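Local coordinates for IPT/TIG domain-containing protein BACOVA_02650 (Bacteroides ovatus, PDB 5E7H), which binds polysaccharide at the bacterial cell surface and probably captures xyloglucan there before the glycan is transported into the periplasm for degradation, at residues 1-9 / 19-27; 174-185 / 229-240. All blocks are in the same frame, centred on the assembly; numbering follows the deposited sequence.

Interactions 1 and 2 are both antiparallel strand pairs, but each belongs to a different domain of this two-domain fragment. Residues 1-9 / 19-27 form a hairpin at the edge of the IPT/TIG domain, whereas residues 174-185 / 229-240 lie side by side within a five-stranded sheet of the xyloglucan-binding domain. Their centres are 36 Å apart, on opposite sides of the chain's centre, and their nearest atoms stay about 16 Å apart, so they do not touch. Only interaction 2 reaches a bound ion: Asn-230, together with Leu-227, holds a sodium ion. A second sodium ion lies about 13 Å from the side chain of Ile-234.

Interaction 1: residues 1-9 / 19-27; sequences PKPVVTAVS and VTITGQNFI
Ser-9 holds its hydroxyl between its own backbone N and carbonyl carbon (chi1 56°), which brings OG before the backbone of Thr-20, whose N donates to Ser-9 OG at 3.0 Å in an almost straight bond. A small hydroxyl side chain suits this place, since it supplies an acceptor just where strand 4-8 has ended. Thr-22 places its hydroxyl in the same way (chi1 64°), and in one of the two modelled conformers of Thr-6 the two threonine side chains cross at about a right angle, with Thr-6 OG1 2.9 Å from Thr-22 OG1 in a hydrogen bond that either hydroxyl could donate.

Around Thr-22 the pairing slips by one residue. Thr-22 O accepts from Thr-6 N at 2.8 Å and, weakly, from Ala-7 N, while Thr-22 N donates to Ala-7 O. Gly-23 sits beside the slip with its CA only 3.1 Å from Val-4 O; any CB would run into that oxygen, so glycine fits.

On the inner face Val-5 CG1 meets Ile-21 CG2 at 3.7 Å, the two branched side chains crossing obliquely. Pro-3 CB and Val-5 CG2 approach the edge of the Phe-26 ring. Val-77, Ile-54 and Ile-68 help to cover this apolar layer.

Beyond the strands, Asn-25 turns its amide back, and Asn-25 ND2 donates to Lys-2 O at 2.8 Å. A water donates to both Pro-1 O and Asn-25 O, bridging the start of the chain to the residues just after strand 19-24, and Phe-26 then centres an inverse gamma turn. The whole is an antiparallel beta hairpin with a classic beta bulge, forming one edge of a sheet in the immunoglobulin-like IPT/TIG domain.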
loop_
_atom_site.group_PDB
_atom_site.type_symbol
_atom_site.label_atom_id
_atom_site.label_comp_id
_atom_site.label_asym_id
_atom_site.label_seq_id
_atom_site.Cartn_x
_atom_site.Cartn_y
_atom_site.Cartn_z
ATOM N N PRO A 1 18.274 20.652 -19.160
ATOM C CA PRO A 1 16.937 20.120 -18.862
ATOM C C PRO A 1 16.913 19.317 -17.563
ATOM O O PRO A 1 17.457 18.216 -17.512
ATOM C CB PRO A 1 16.638 19.235 -20.074
ATOM C CG PRO A 1 17.988 18.784 -20.541
ATOM C CD PRO A 1 18.969 19.871 -20.197
ATOM N N LYS A 2 16.283 19.886 -16.537
ATOM C CA LYS A 2 16.209 19.293 -15.205
ATOM C C LYS A 2 15.460 17.964 -15.207
ATOM O O LYS A 2 14.509 17.793 -15.967
ATOM C CB LYS A 2 15.503 20.251 -14.243
ATOM C CG LYS A 2 16.310 20.646 -13.019
ATOM C CD LYS A 2 17.265 21.791 -13.304
ATOM C CE LYS A 2 16.522 23.095 -13.569
ATOM N NZ LYS A 2 16.394 23.408 -15.023
ATOM N N PRO A 3 15.881 17.016 -14.356
ATOM C CA PRO A 3 15.023 15.839 -14.181
ATOM C C PRO A 3 13.715 16.202 -13.491
ATOM O O PRO A 3 13.677 17.144 -12.701
ATOM C CB PRO A 3 15.870 14.916 -13.309
ATOM C CG PRO A 3 16.731 15.825 -12.532
ATOM C CD PRO A 3 17.059 16.962 -13.474
ATOM N N VAL A 4 12.667 15.444 -13.797
ATOM C CA VAL A 4 11.341 15.657 -13.248
ATOM C C VAL A 4 10.811 14.307 -12.786
ATOM O O VAL A 4 11.052 13.306 -13.445
ATOM C CB VAL A 4 10.398 16.263 -14.291
ATOM C CG1 VAL A 4 9.003 16.442 -13.715
ATOM C CG2 VAL A 4 10.948 17.591 -14.784
ATOM N N VAL A 5 10.103 14.281 -11.659
ATOM C CA VAL A 5 9.452 13.062 -11.183
ATOM C C VAL A 5 7.943 13.219 -11.272
ATOM O O VAL A 5 7.390 14.148 -10.688
ATOM C CB VAL A 5 9.833 12.743 -9.730
ATOM C CG1 VAL A 5 9.088 11.505 -9.233
ATOM C CG2 VAL A 5 11.329 12.539 -9.600
ATOM N N THR A 6 7.270 12.324 -11.992
ATOM C CA THR A 6 5.811 12.409 -12.105
ATOM C C THR A 6 5.074 11.382 -11.238
ATOM O O THR A 6 3.942 11.630 -10.833
ATOM C CB THR A 6 5.354 12.249 -13.572
ATOM O OG1 THR A 6 5.866 11.030 -14.115
ATOM C CG2 THR A 6 5.846 13.417 -14.411
ATOM N N ALA A 7 5.692 10.239 -10.945
ATOM C CA ALA A 7 5.062 9.248 -10.076
ATOM C C ALA A 7 6.090 8.263 -9.520
ATOM O O ALA A 7 7.129 8.030 -10.134
ATOM C CB ALA A 7 3.990 8.502 -10.826
ATOM N N VAL A 8 5.795 7.725 -8.345
ATOM C CA VAL A 8 6.584 6.662 -7.732
ATOM C C VAL A 8 5.640 5.492 -7.472
ATOM O O VAL A 8 4.493 5.690 -7.067
ATOM C CB VAL A 8 7.251 7.121 -6.430
ATOM C CG1 VAL A 8 8.124 6.032 -5.852
ATOM C CG2 VAL A 8 8.098 8.370 -6.681
ATOM N N SER A 9 6.118 4.273 -7.718
ATOM C CA SER A 9 5.262 3.090 -7.673
ATOM C C SER A 9 4.606 2.857 -6.314
ATOM O O SER A 9 3.456 2.373 -6.233
ATOM C CB SER A 9 6.078 1.857 -8.085
ATOM O OG SER A 9 7.232 1.719 -7.274
ATOM N N VAL A 19 11.154 -0.860 -7.118
ATOM C CA VAL A 19 10.629 0.501 -7.065
ATOM C C VAL A 19 10.765 1.091 -8.453
ATOM O O VAL A 19 11.821 0.981 -9.057
ATOM C CB VAL A 19 11.414 1.373 -6.065
ATOM C CG1 VAL A 19 10.761 2.756 -5.911
ATOM C CG2 VAL A 19 11.496 0.683 -4.724
ATOM N N THR A 20 9.695 1.706 -8.947
ATOM C CA THR A 20 9.703 2.318 -10.271
ATOM C C THR A 20 9.336 3.783 -10.132
ATOM O O THR A 20 8.408 4.120 -9.409
ATOM C CB THR A 20 8.720 1.617 -11.227
ATOM O OG1 THR A 20 9.032 0.222 -11.294
ATOM C CG2 THR A 20 8.829 2.192 -12.616
ATOM N N ILE A 21 10.094 4.637 -10.802
ATOM C CA ILE A 21 9.871 6.078 -10.789
ATOM C C ILE A 21 9.687 6.540 -12.219
ATOM O O ILE A 21 10.530 6.301 -13.049
ATOM C CB ILE A 21 11.041 6.837 -10.162
ATOM C CG1 ILE A 21 11.283 6.341 -8.736
ATOM C CG2 ILE A 21 10.770 8.346 -10.186
ATOM C CD1 ILE A 21 12.542 6.907 -8.112
ATOM N N THR A 22 8.570 7.204 -12.498
ATOM C CA THR A 22 8.359 7.777 -13.829
ATOM C C THR A 22 8.602 9.279 -13.799
ATOM O O THR A 22 8.443 9.934 -12.766
ATOM C CB THR A 22 6.942 7.512 -14.344
ATOM O OG1 THR A 22 6.009 8.171 -13.495
ATOM C CG2 THR A 22 6.633 6.032 -14.335
ATOM N N GLY A 23 8.975 9.827 -14.941
ATOM C CA GLY A 23 9.278 11.238 -15.011
ATOM C C GLY A 23 9.870 11.581 -16.347
ATOM O O GLY A 23 9.529 10.975 -17.356
ATOM N N GLN A 24 10.778 12.544 -16.340
ATOM C CA GLN A 24 11.381 13.017 -17.574
ATOM C C GLN A 24 12.833 13.388 -17.346
ATOM O O GLN A 24 13.204 13.820 -16.256
ATOM C CB GLN A 24 10.605 14.224 -18.113
ATOM C CG GLN A 24 9.208 13.889 -18.612
ATOM C CD GLN A 24 8.402 15.120 -18.967
ATOM O OE1 GLN A 24 8.521 16.163 -18.323
ATOM N NE2 GLN A 24 7.574 15.006 -19.999
ATOM N N ASN A 25 13.637 13.224 -18.396
ATOM C CA ASN A 25 15.032 13.667 -18.408
ATOM C C ASN A 25 15.925 12.935 -17.408
ATOM O O ASN A 25 16.814 13.546 -16.814
ATOM C CB ASN A 25 15.107 15.168 -18.135
ATOM C CG ASN A 25 14.163 15.960 -19.002
ATOM O OD1 ASN A 25 14.038 15.702 -20.193
ATOM N ND2 ASN A 25 13.486 16.928 -18.406
ATOM N N PHE A 26 15.677 11.640 -17.220
ATOM C CA PHE A 26 16.529 10.812 -16.376
ATOM C C PHE A 26 17.781 10.427 -17.179
ATOM O O PHE A 26 18.039 9.257 -17.461
ATOM C CB PHE A 26 15.765 9.567 -15.881
ATOM C CG PHE A 26 14.613 9.865 -14.945
ATOM C CD1 PHE A 26 14.649 10.934 -14.054
ATOM C CD2 PHE A 26 13.491 9.050 -14.944
ATOM C CE1 PHE A 26 13.577 11.179 -13.186
ATOM C CE2 PHE A 26 12.423 9.290 -14.068
ATOM C CZ PHE A 26 12.478 10.354 -13.199
ATOM N N ILE A 27 18.549 11.446 -17.540
ATOM C CA ILE A 27 19.702 11.289 -18.426
ATOM C C ILE A 27 20.983 11.196 -17.606
ATOM O O ILE A 27 21.304 12.099 -16.839
ATOM C CB ILE A 27 19.788 12.466 -19.424
ATOM C CG1 ILE A 27 18.530 12.498 -20.297
ATOM C CG2 ILE A 27 21.038 12.360 -20.296
ATOM C CD1 ILE A 27 18.249 13.844 -20.930
HETATM O O HOH W 1 18.631 15.816 -16.405
#

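Interaction 2: residues 174-185 / 229-240; sequences GPVFQIAMCENF and RNSTHIGVYATN. With NA (sodium ion), chain J; FMT (formic acid), chain B.
Pro-175 lies alongside Asn-240, whose OD1 accepts from Gly-242. From Val-176 to Ala-180, paired N-H and C=O groups link the strand to Thr-239, Tyr-237 and Gly-235. Phe-177 CE1 packs 3.7 Å from Ala-238 CB, small enough to sit beside the ring, and Val-250 and Phe-252 add to this apolar side. On the other face Gln-178 slants across Tyr-237, amide and ring planes 41° apart. Met-181 CE reaches Ile-234 CD1, the two side chains running side by side.

At the type I' turn Cys-182 CA rests against Ser-231 OG, and Glu-183 N donates to His-233 ND1 at 2.9 Å, 21° out of the ring plane. The imidazole gets there with CG anti to its backbone N (chi1 170°), and His-233 NE2 shares a hydrogen bond with Tyr-237 OH at 3.0 Å. Replacing His-233 by leucine would probably leave Glu-183 N and Tyr-237 OH without this common partner. Asn-184 ND2 lies over one face of the Arg-229 guanidinium, which is salt-bridged to Asp-220. The edge of the Phe-185 ring meets Tyr-237 OH. His-233 ND1 thus serves as an acceptor, and with NE2 engaged as well both nitrogens of this buried ring have partners, which fixes its orientation.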
loop_
_atom_site.group_PDB
_atom_site.type_symbol
_atom_site.label_atom_id
_atom_site.label_comp_id
_atom_site.label_asym_id
_atom_site.label_seq_id
_atom_site.Cartn_x
_atom_site.Cartn_y
_atom_site.Cartn_z
ATOM N N GLY A 174 -14.916 -13.208 -9.376
ATOM C CA GLY A 174 -15.977 -13.459 -8.411
ATOM C C GLY A 174 -15.650 -12.817 -7.076
ATOM O O GLY A 174 -16.369 -11.928 -6.619
ATOM N N PRO A 175 -14.551 -13.253 -6.446
ATOM C CA PRO A 175 -14.265 -12.753 -5.098
ATOM C C PRO A 175 -14.021 -11.249 -5.053
ATOM O O PRO A 175 -13.470 -10.677 -6.001
ATOM C CB PRO A 175 -13.023 -13.548 -4.699
ATOM C CG PRO A 175 -13.173 -14.832 -5.457
ATOM C CD PRO A 175 -13.735 -14.430 -6.778
ATOM N N VAL A 176 -14.471 -10.630 -3.969
ATOM C CA VAL A 176 -14.262 -9.195 -3.727
ATOM C C VAL A 176 -13.974 -8.939 -2.261
ATOM O O VAL A 176 -14.230 -9.793 -1.413
ATOM C CB VAL A 176 -15.491 -8.349 -4.128
ATOM C CG1 VAL A 176 -15.773 -8.453 -5.610
ATOM C CG2 VAL A 176 -16.728 -8.743 -3.293
ATOM N N PHE A 177 -13.477 -7.737 -1.973
ATOM C CA PHE A 177 -13.142 -7.329 -0.622
ATOM C C PHE A 177 -13.992 -6.167 -0.151
ATOM O O PHE A 177 -14.382 -5.293 -0.935
ATOM C CB PHE A 177 -11.662 -6.944 -0.527
ATOM C CG PHE A 177 -10.736 -8.101 -0.724
ATOM C CD1 PHE A 177 -10.330 -8.879 0.354
ATOM C CD2 PHE A 177 -10.306 -8.458 -1.992
ATOM C CE1 PHE A 177 -9.501 -9.979 0.176
ATOM C CE2 PHE A 177 -9.463 -9.556 -2.170
ATOM C CZ PHE A 177 -9.071 -10.317 -1.084
ATOM N N GLN A 178 -14.281 -6.194 1.142
ATOM C CA GLN A 178 -14.878 -5.073 1.866
ATOM C C GLN A 178 -13.837 -4.533 2.830
ATOM O O GLN A 178 -13.177 -5.298 3.524
ATOM C CB GLN A 178 -16.139 -5.521 2.624
ATOM C CG GLN A 178 -16.730 -4.440 3.527
ATOM C CD GLN A 178 -17.849 -4.917 4.390
ATOM O OE1 GLN A 178 -18.127 -6.114 4.519
ATOM N NE2 GLN A 178 -18.511 -3.964 5.004
ATOM N N ILE A 179 -13.683 -3.210 2.880
ATOM C CA ILE A 179 -12.863 -2.562 3.908
ATOM C C ILE A 179 -13.785 -1.624 4.700
ATOM O O ILE A 179 -14.461 -0.756 4.118
ATOM C CB ILE A 179 -11.684 -1.781 3.317
ATOM C CG1 ILE A 179 -10.781 -2.727 2.505
ATOM C CG2 ILE A 179 -10.897 -1.111 4.441
ATOM C CD1 ILE A 179 -9.583 -2.035 1.799
ATOM N N ALA A 180 -13.832 -1.825 6.013
ATOM C CA ALA A 180 -14.711 -1.056 6.896
ATOM C C ALA A 180 -13.879 -0.497 8.039
ATOM O O ALA A 180 -12.890 -1.106 8.446
ATOM C CB ALA A 180 -15.824 -1.913 7.430
ATOM N N MET A 181 -14.283 0.660 8.556
ATOM C CA MET A 181 -13.660 1.247 9.734
ATOM C C MET A 181 -14.717 1.685 10.750
ATOM O O MET A 181 -15.822 2.104 10.387
ATOM C CB MET A 181 -12.802 2.444 9.345
ATOM C CG MET A 181 -11.559 2.098 8.567
ATOM S SD MET A 181 -10.731 3.610 8.064
ATOM C CE MET A 181 -9.337 2.903 7.213
ATOM N N CYS A 182 -14.352 1.597 12.023
ATOM C CA CYS A 182 -15.165 2.093 13.149
ATOM C C CYS A 182 -16.555 1.471 13.232
ATOM O O CYS A 182 -17.500 2.082 13.750
ATOM C CB CYS A 182 -15.315 3.604 13.086
ATOM S SG CYS A 182 -13.749 4.487 13.029
ATOM N N GLU A 183 -16.668 0.252 12.725
ATOM C CA GLU A 183 -17.926 -0.482 12.660
ATOM C C GLU A 183 -19.018 0.308 11.943
ATOM O O GLU A 183 -20.208 0.064 12.150
ATOM C CB GLU A 183 -18.391 -0.903 14.068
ATOM C CG GLU A 183 -17.481 -1.968 14.658
ATOM C CD GLU A 183 -18.079 -2.692 15.842
ATOM O OE1 GLU A 183 -19.317 -2.659 16.010
ATOM O OE2 GLU A 183 -17.299 -3.297 16.605
ATOM N N ASN A 184 -18.622 1.225 11.064
ATOM C CA ASN A 184 -19.604 1.946 10.261
ATOM C C ASN A 184 -19.752 1.246 8.927
ATOM O O ASN A 184 -19.186 1.643 7.923
ATOM C CB ASN A 184 -19.220 3.414 10.064
ATOM C CG ASN A 184 -20.324 4.195 9.375
ATOM O OD1 ASN A 184 -21.375 3.634 9.063
ATOM N ND2 ASN A 184 -20.116 5.489 9.164
ATOM N N PHE A 185 -20.526 0.169 8.906
ATOM C CA PHE A 185 -20.585 -0.638 7.695
ATOM C C PHE A 185 -21.382 0.037 6.567
ATOM O O PHE A 185 -21.173 -0.270 5.384
ATOM C CB PHE A 185 -21.148 -2.018 8.029
ATOM C CG PHE A 185 -20.229 -2.814 8.908
ATOM C CD1 PHE A 185 -19.119 -3.442 8.381
ATOM C CD2 PHE A 185 -20.459 -2.885 10.273
ATOM C CE1 PHE A 185 -18.260 -4.164 9.207
ATOM C CE2 PHE A 185 -19.602 -3.589 11.095
ATOM C CZ PHE A 185 -18.508 -4.222 10.568
ATOM N N ARG A 229 -15.496 8.928 16.595
ATOM C CA ARG A 229 -16.336 7.726 16.607
ATOM C C ARG A 229 -15.882 6.795 17.720
ATOM O O ARG A 229 -16.631 5.899 18.120
ATOM C CB ARG A 229 -16.314 7.031 15.251
ATOM C CG ARG A 229 -16.967 7.897 14.185
ATOM C CD ARG A 229 -17.258 7.175 12.885
ATOM N NE ARG A 229 -18.541 6.498 12.899
ATOM C CZ ARG A 229 -19.650 6.905 12.285
ATOM N NH1 ARG A 229 -19.709 8.019 11.550
ATOM N NH2 ARG A 229 -20.715 6.160 12.398
ATOM N N ASN A 230 -14.670 7.014 18.225
ATOM C CA ASN A 230 -14.129 6.297 19.387
ATOM C C ASN A 230 -14.159 4.762 19.181
ATOM O O ASN A 230 -14.640 3.979 20.031
ATOM C CB ASN A 230 -14.877 6.720 20.640
ATOM C CG ASN A 230 -14.732 8.225 20.933
ATOM O OD1 ASN A 230 -13.744 8.842 20.512
ATOM N ND2 ASN A 230 -15.689 8.802 21.638
ATOM N N SER A 231 -13.645 4.360 18.032
ATOM C CA SER A 231 -13.527 2.950 17.659
ATOM C C SER A 231 -12.237 2.740 16.906
ATOM O O SER A 231 -11.914 3.524 16.012
ATOM C CB SER A 231 -14.687 2.520 16.786
ATOM O OG SER A 231 -14.452 1.207 16.271
ATOM N N THR A 232 -11.481 1.712 17.269
ATOM C CA THR A 232 -10.265 1.409 16.521
ATOM C C THR A 232 -10.451 0.275 15.519
ATOM O O THR A 232 -9.479 -0.214 14.958
ATOM C CB THR A 232 -9.105 1.085 17.451
ATOM O OG1 THR A 232 -9.535 0.189 18.458
ATOM C CG2 THR A 232 -8.601 2.362 18.132
ATOM N N HIS A 233 -11.699 -0.093 15.233
ATOM C CA HIS A 233 -11.957 -1.126 14.228
ATOM C C HIS A 233 -11.490 -0.766 12.830
ATOM O O HIS A 233 -11.830 0.279 12.294
ATOM C CB HIS A 233 -13.452 -1.426 14.182
ATOM C CG HIS A 233 -13.872 -2.283 13.033
ATOM N ND1 HIS A 233 -14.776 -1.863 12.082
ATOM C CD2 HIS A 233 -13.543 -3.555 12.705
ATOM C CE1 HIS A 233 -14.982 -2.836 11.216
ATOM N NE2 HIS A 233 -14.241 -3.873 11.567
ATOM N N ILE A 234 -10.732 -1.686 12.229
ATOM C CA ILE A 234 -10.585 -1.747 10.776
ATOM C C ILE A 234 -10.786 -3.210 10.427
ATOM O O ILE A 234 -10.235 -4.090 11.090
ATOM C CB ILE A 234 -9.223 -1.196 10.274
ATOM C CG1 ILE A 234 -9.125 -1.310 8.759
ATOM C CG2 ILE A 234 -8.052 -1.913 10.955
ATOM C CD1 ILE A 234 -7.910 -0.617 8.165
ATOM N N GLY A 235 -11.564 -3.458 9.378
ATOM C CA GLY A 235 -11.897 -4.822 8.982
ATOM C C GLY A 235 -11.694 -5.001 7.496
ATOM O O GLY A 235 -12.018 -4.118 6.703
ATOM N N VAL A 236 -11.128 -6.144 7.127
ATOM C CA VAL A 236 -10.941 -6.547 5.734
ATOM C C VAL A 236 -11.675 -7.879 5.559
ATOM O O VAL A 236 -11.378 -8.860 6.241
ATOM C CB VAL A 236 -9.452 -6.683 5.371
ATOM C CG1 VAL A 236 -9.262 -7.199 3.947
ATOM C CG2 VAL A 236 -8.729 -5.337 5.565
ATOM N N TYR A 237 -12.658 -7.909 4.668
ATOM C CA TYR A 237 -13.554 -9.065 4.559
ATOM C C TYR A 237 -13.624 -9.534 3.119
ATOM O O TYR A 237 -13.908 -8.743 2.226
ATOM C CB TYR A 237 -14.972 -8.735 5.034
ATOM C CG TYR A 237 -15.071 -8.071 6.384
ATOM C CD1 TYR A 237 -14.839 -6.703 6.516
ATOM C CD2 TYR A 237 -15.424 -8.794 7.515
ATOM C CE1 TYR A 237 -14.943 -6.089 7.728
ATOM C CE2 TYR A 237 -15.518 -8.185 8.744
ATOM C CZ TYR A 237 -15.282 -6.825 8.839
ATOM O OH TYR A 237 -15.374 -6.200 10.065
ATOM N N ALA A 238 -13.415 -10.827 2.897
ATOM C CA ALA A 238 -13.489 -11.382 1.548
ATOM C C ALA A 238 -14.759 -12.216 1.394
ATOM O O ALA A 238 -15.093 -13.016 2.262
ATOM C CB ALA A 238 -12.254 -12.245 1.246
ATOM N N THR A 239 -15.450 -12.040 0.273
ATOM C CA THR A 239 -16.632 -12.829 -0.066
ATOM C C THR A 239 -16.541 -13.213 -1.537
ATOM O O THR A 239 -15.630 -12.763 -2.254
ATOM C CB THR A 239 -17.937 -12.065 0.168
ATOM O OG1 THR A 239 -17.915 -10.835 -0.569
ATOM C CG2 THR A 239 -18.152 -11.786 1.644
ATOM N N ASN A 240 -17.491 -14.024 -1.986
ATOM C CA ASN A 240 -17.554 -14.384 -3.388
ATOM C C ASN A 240 -18.967 -14.336 -3.941
ATOM O O ASN A 240 -19.678 -15.364 -3.982
ATOM C CB ASN A 240 -16.976 -15.780 -3.620
ATOM C CG ASN A 240 -16.968 -16.144 -5.078
ATOM O OD1 ASN A 240 -17.097 -15.268 -5.936
ATOM N ND2 ASN A 240 -16.828 -17.432 -5.377
HETATM NA NA NA J . -11.198 8.148 19.930
HETATM C C FMT B . -23.548 7.599 12.138
HETATM O O1 FMT B . -23.074 7.898 11.009
HETATM O O2 FMT B . -23.275 6.474 12.645
HETATM O O HOH W 2 -18.935 4.104 14.355
HETATM O O HOH W 3 -15.804 -0.422 17.850
#